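Local coordinates for protein bifunctional pinoresinol-lariciresinol reductase 1 (Thuja plicata, PDB 1QYD) that catalyses the NADPH-dependent, enantioselective reduction of pinoresinol to lariciresinol and of lariciresinol to secoisolariciresinol in lignan biosynthesis, at residues A[162-167]-A[274-279]; A[182-187]-A[231-236]. All coordinates share one frame; numbering follows the deposited sequence.

Contact 1 of 2, residues A[162-167]-A[274-279]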
# COMPACT_ATOMS: atom_id res chain seq x y z
N GLY A 162 -14.72 -20.41 -9.82
CA GLY A 162 -13.41 -20.81 -10.33
C GLY A 162 -12.24 -20.28 -9.53
O GLY A 162 -11.13 -20.15 -10.04
N TYR A 163 -12.47 -19.93 -8.28
CA TYR A 163 -11.41 -19.45 -7.41
C TYR A 163 -11.53 -20.17 -6.08
O TYR A 163 -10.52 -20.34 -5.39
CB TYR A 163 -11.56 -17.96 -7.16
CG TYR A 163 -10.43 -17.17 -7.77
CD1 TYR A 163 -9.16 -17.22 -7.21
CD2 TYR A 163 -10.67 -16.42 -8.92
CE1 TYR A 163 -8.12 -16.51 -7.81
CE2 TYR A 163 -9.64 -15.70 -9.53
CZ TYR A 163 -8.38 -15.77 -8.96
OH TYR A 163 -7.37 -15.07 -9.55
N PHE A 164 -12.75 -20.55 -5.69
CA PHE A 164 -12.94 -21.24 -4.42
C PHE A 164 -13.54 -22.63 -4.60
O PHE A 164 -13.27 -23.48 -3.77
CB PHE A 164 -13.82 -20.35 -3.47
CG PHE A 164 -13.02 -19.15 -2.94
CD1 PHE A 164 -13.18 -17.88 -3.51
CD2 PHE A 164 -12.04 -19.34 -1.96
CE1 PHE A 164 -12.36 -16.81 -3.13
CE2 PHE A 164 -11.23 -18.28 -1.58
CZ PHE A 164 -11.39 -17.02 -2.16
N ALA A 165 -14.32 -22.93 -5.63
CA ALA A 165 -14.84 -24.28 -5.85
C ALA A 165 -13.99 -25.13 -6.77
O ALA A 165 -14.20 -26.33 -6.98
CB ALA A 165 -16.21 -24.26 -6.48
N GLY A 166 -13.07 -24.42 -7.41
CA GLY A 166 -12.07 -25.01 -8.28
C GLY A 166 -11.11 -25.70 -7.37
O GLY A 166 -11.04 -26.92 -7.37
N SER A 167 -10.49 -24.88 -6.53
CA SER A 167 -9.58 -25.30 -5.49
C SER A 167 -10.23 -26.11 -4.36
O SER A 167 -9.52 -26.85 -3.68
CB SER A 167 -8.94 -24.07 -4.90
OG SER A 167 -10.00 -23.19 -4.54
N GLN A 274 -12.31 -15.06 7.03
CA GLN A 274 -13.51 -14.26 7.27
C GLN A 274 -14.67 -14.96 6.58
O GLN A 274 -15.78 -14.91 7.09
CB GLN A 274 -13.40 -12.88 6.69
CG GLN A 274 -12.07 -12.15 6.85
CD GLN A 274 -11.67 -11.59 8.21
OE1 GLN A 274 -12.47 -11.29 9.10
NE2 GLN A 274 -10.37 -11.38 8.37
N ILE A 275 -14.45 -15.56 5.40
CA ILE A 275 -15.40 -16.42 4.65
C ILE A 275 -15.87 -17.70 5.44
O ILE A 275 -17.06 -17.93 5.68
CB ILE A 275 -14.75 -16.87 3.30
CG1 ILE A 275 -14.46 -15.72 2.40
CG2 ILE A 275 -15.71 -17.72 2.49
CD1 ILE A 275 -13.68 -16.18 1.14
N PHE A 276 -14.92 -18.57 5.84
CA PHE A 276 -15.24 -19.84 6.49
C PHE A 276 -14.82 -19.92 7.97
O PHE A 276 -14.07 -20.83 8.33
CB PHE A 276 -14.57 -21.03 5.70
CG PHE A 276 -14.68 -21.08 4.17
CD1 PHE A 276 -15.85 -21.50 3.56
CD2 PHE A 276 -13.58 -20.70 3.38
CE1 PHE A 276 -15.92 -21.53 2.16
CE2 PHE A 276 -13.65 -20.74 1.98
CZ PHE A 276 -14.83 -21.16 1.37
N PHE A 277 -15.26 -18.98 8.84
CA PHE A 277 -15.04 -18.96 10.29
C PHE A 277 -15.88 -17.92 11.03
O PHE A 277 -16.47 -18.25 12.07
CB PHE A 277 -13.63 -18.62 10.73
CG PHE A 277 -12.67 -19.79 10.77
CD1 PHE A 277 -11.53 -19.77 9.95
CD2 PHE A 277 -12.93 -20.88 11.60
CE1 PHE A 277 -10.66 -20.84 9.95
CE2 PHE A 277 -12.04 -21.95 11.60
CZ PHE A 277 -10.91 -21.94 10.78
N ARG A 278 -15.83 -16.65 10.57
CA ARG A 278 -16.63 -15.54 11.09
C ARG A 278 -17.81 -15.33 10.14
O ARG A 278 -18.74 -14.55 10.40
CB ARG A 278 -15.81 -14.22 11.18
CG ARG A 278 -15.18 -13.84 12.53
CD ARG A 278 -14.15 -14.85 13.12
NE ARG A 278 -13.04 -15.14 12.21
CZ ARG A 278 -11.82 -15.61 12.54
NH1 ARG A 278 -11.44 -15.88 13.79
NH2 ARG A 278 -10.95 -15.79 11.54
N GLY A 279 -17.78 -16.04 9.01
CA GLY A 279 -18.89 -16.13 8.07
C GLY A 279 -19.42 -14.86 7.42
O GLY A 279 -20.61 -14.82 7.15
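Beside the probable substrate site of this NmrA-type reductase, F164 of the short helix 161-164 meets I275 and F276, where helix 272-275 runs out into a loop. The contact is wholly apolar. I275 and F164 approach from opposite directions, and the methyl CD1 of I275 lies over one face of the F164 ring, displaced toward the rim, at 4.1 Å from F164 CZ. In I275 the branch CG1 stands anti to the carbonyl carbon (chi1 -63°) and the chain then runs out extended, which carries CD1 across to the phenyl ring. The other branch serves a neighbour: I275 CG2 sits 3.5 Å above the plane of the F276 ring, over its centre. One isoleucine thus covers a face of two phenyl rings. F276, the first residue past the helix to leave helical backbone angles, turns its ring edge to F164; F276 CE2 lies 4.5 Å from F164 CD2, a looser touch. M159 packs against all three side chains and W194 against F164. H271, inferred to bind substrate, lies close to F164, so the cluster probably borders the pocket. Within 162-167, S167 OG donates to Y163 O at 3.0 Å, from 46° out of the carbonyl plane.

Contact 2 of 2, residues A[182-187]-A[231-236]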
# COMPACT_ATOMS: atom_id res chain seq x y z
N VAL A 182 -8.61 -33.03 1.67
CA VAL A 182 -9.22 -31.71 1.65
C VAL A 182 -9.09 -31.20 3.06
O VAL A 182 -9.45 -31.90 4.02
CB VAL A 182 -10.75 -31.65 1.31
CG1 VAL A 182 -10.93 -31.49 -0.20
CG2 VAL A 182 -11.48 -32.88 1.82
N LEU A 183 -8.54 -30.00 3.21
CA LEU A 183 -8.46 -29.35 4.51
C LEU A 183 -9.79 -28.62 4.71
O LEU A 183 -10.25 -27.94 3.78
CB LEU A 183 -7.26 -28.40 4.49
CG LEU A 183 -6.50 -27.97 5.77
CD1 LEU A 183 -4.99 -28.22 5.59
CD2 LEU A 183 -6.64 -26.47 6.03
N ILE A 184 -10.51 -28.83 5.84
CA ILE A 184 -11.75 -28.10 6.13
C ILE A 184 -11.54 -27.14 7.29
O ILE A 184 -10.75 -27.33 8.22
CB ILE A 184 -12.96 -29.06 6.47
CG1 ILE A 184 -13.31 -29.97 5.30
CG2 ILE A 184 -14.21 -28.23 6.73
CD1 ILE A 184 -14.71 -30.64 5.37
N TYR A 185 -12.24 -26.02 7.23
CA TYR A 185 -12.06 -24.99 8.20
C TYR A 185 -13.13 -25.14 9.26
O TYR A 185 -14.31 -24.82 9.12
CB TYR A 185 -12.11 -23.65 7.45
CG TYR A 185 -11.03 -23.65 6.35
CD1 TYR A 185 -11.41 -23.71 5.00
CD2 TYR A 185 -9.68 -23.67 6.71
CE1 TYR A 185 -10.44 -23.82 4.01
CE2 TYR A 185 -8.71 -23.76 5.73
CZ TYR A 185 -9.10 -23.85 4.39
OH TYR A 185 -8.13 -24.07 3.42
N GLY A 186 -12.63 -25.78 10.30
CA GLY A 186 -13.39 -25.99 11.52
C GLY A 186 -14.36 -27.13 11.41
O GLY A 186 -14.05 -28.31 11.57
N ASP A 187 -15.58 -26.68 11.14
CA ASP A 187 -16.72 -27.54 10.97
C ASP A 187 -17.00 -27.70 9.49
O ASP A 187 -17.23 -28.80 9.01
CB ASP A 187 -17.94 -26.92 11.68
CG ASP A 187 -18.27 -25.43 11.46
OD1 ASP A 187 -19.34 -25.01 11.90
OD2 ASP A 187 -17.49 -24.67 10.86
N GLU A 231 -20.41 -28.80 2.00
CA GLU A 231 -21.37 -29.13 0.97
C GLU A 231 -20.92 -28.94 -0.44
O GLU A 231 -21.57 -29.51 -1.31
CB GLU A 231 -22.61 -28.34 1.04
CG GLU A 231 -23.39 -28.50 2.32
CD GLU A 231 -24.52 -27.51 2.28
OE1 GLU A 231 -24.30 -26.34 2.61
OE2 GLU A 231 -25.62 -27.90 1.87
N VAL A 232 -19.91 -28.09 -0.71
CA VAL A 232 -19.31 -27.97 -2.05
C VAL A 232 -18.31 -29.12 -2.26
O VAL A 232 -18.13 -29.61 -3.38
CB VAL A 232 -18.59 -26.58 -2.23
CG1 VAL A 232 -17.71 -26.45 -3.51
CG2 VAL A 232 -19.71 -25.56 -2.28
N ILE A 233 -17.66 -29.58 -1.18
CA ILE A 233 -16.81 -30.75 -1.23
C ILE A 233 -17.72 -31.89 -1.58
O ILE A 233 -17.30 -32.74 -2.35
CB ILE A 233 -16.16 -31.08 0.08
CG1 ILE A 233 -15.33 -29.90 0.57
CG2 ILE A 233 -15.30 -32.30 -0.12
CD1 ILE A 233 -14.37 -30.03 1.78
N GLN A 234 -18.95 -31.87 -1.07
CA GLN A 234 -19.92 -32.93 -1.32
C GLN A 234 -20.52 -33.04 -2.70
O GLN A 234 -20.93 -34.15 -3.07
CB GLN A 234 -21.06 -32.81 -0.36
CG GLN A 234 -20.72 -33.48 0.96
CD GLN A 234 -21.82 -33.31 1.98
OE1 GLN A 234 -21.56 -33.10 3.17
NE2 GLN A 234 -23.09 -33.38 1.55
N ILE A 235 -20.57 -31.93 -3.45
CA ILE A 235 -20.97 -31.95 -4.85
C ILE A 235 -19.82 -32.55 -5.65
O ILE A 235 -20.06 -33.20 -6.66
CB ILE A 235 -21.28 -30.50 -5.30
CG1 ILE A 235 -22.51 -29.97 -4.55
CG2 ILE A 235 -21.50 -30.46 -6.82
CD1 ILE A 235 -22.73 -28.45 -4.53
N TRP A 236 -18.56 -32.36 -5.22
CA TRP A 236 -17.42 -32.95 -5.91
C TRP A 236 -17.48 -34.45 -5.69
O TRP A 236 -17.40 -35.23 -6.64
CB TRP A 236 -16.03 -32.49 -5.41
CG TRP A 236 -14.92 -32.89 -6.42
CD1 TRP A 236 -15.12 -32.73 -7.78
CD2 TRP A 236 -13.69 -33.43 -6.18
NE1 TRP A 236 -14.05 -33.16 -8.38
CE2 TRP A 236 -13.18 -33.59 -7.47
CE3 TRP A 236 -12.91 -33.82 -5.10
CZ2 TRP A 236 -11.91 -34.12 -7.72
CZ3 TRP A 236 -11.64 -34.37 -5.34
CH2 TRP A 236 -11.13 -34.52 -6.63
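V182 and I184, on the chain running on from strand 181-182, meet I233 of helix 229-241 in a part of the NmrA-type fold away from the inferred catalytic and binding residues. Residues 182-187 touch residues 231-236 only through these aliphatic side chains. V182 and I184 both point at the helix, with L183 between them turned away, the alternation expected of an extended chain. The van der Waals contacts converge on one methyl. I233 CD1 is 3.7 Å from I184 CD1 and equally near I184 CG1, so it lies against the outer part of that chain as the two isoleucines cross at a slant. V182 meets the same methyl tip to tip, its CB at 4.0 Å and its CG2 at 4.1 Å from I233 CD1. I233 owes its reach to CG1 lying beside the backbone N (chi1 -58°) and to an extended second torsion of -170°, which hold CD1 well clear of the helix backbone. The polar bonds are made by other residues. Q229, earlier on the same helix, takes a hydrogen bond from Y185 N through OE1 and gives a weak one to L183 O through NE2, while E231 OE1 forms a salt bridge with K191 NZ.

In the fold
Both contacts illustrate how small apolar clusters join chain segments far apart in sequence without a single hydrogen bond across them. The centre of contact 1 is about 13 Å from the centre of the chain, that of contact 2 about 22 Å, yet the touching residues are mostly buried in the first and all buried in the second. Their chemistry differs: two phenyl rings and an isoleucine methyl over a ring face, next to a probable substrate site, in contact 1; branched aliphatic chains away from the inferred catalytic and binding residues in contact 2. Their centres are only about 10 Å apart, and the two meet directly, A165 CB packing on V232 CG1 and F277 CZ on Y185 CB. Helix 229-241 serves both, since Q229 also touches F276.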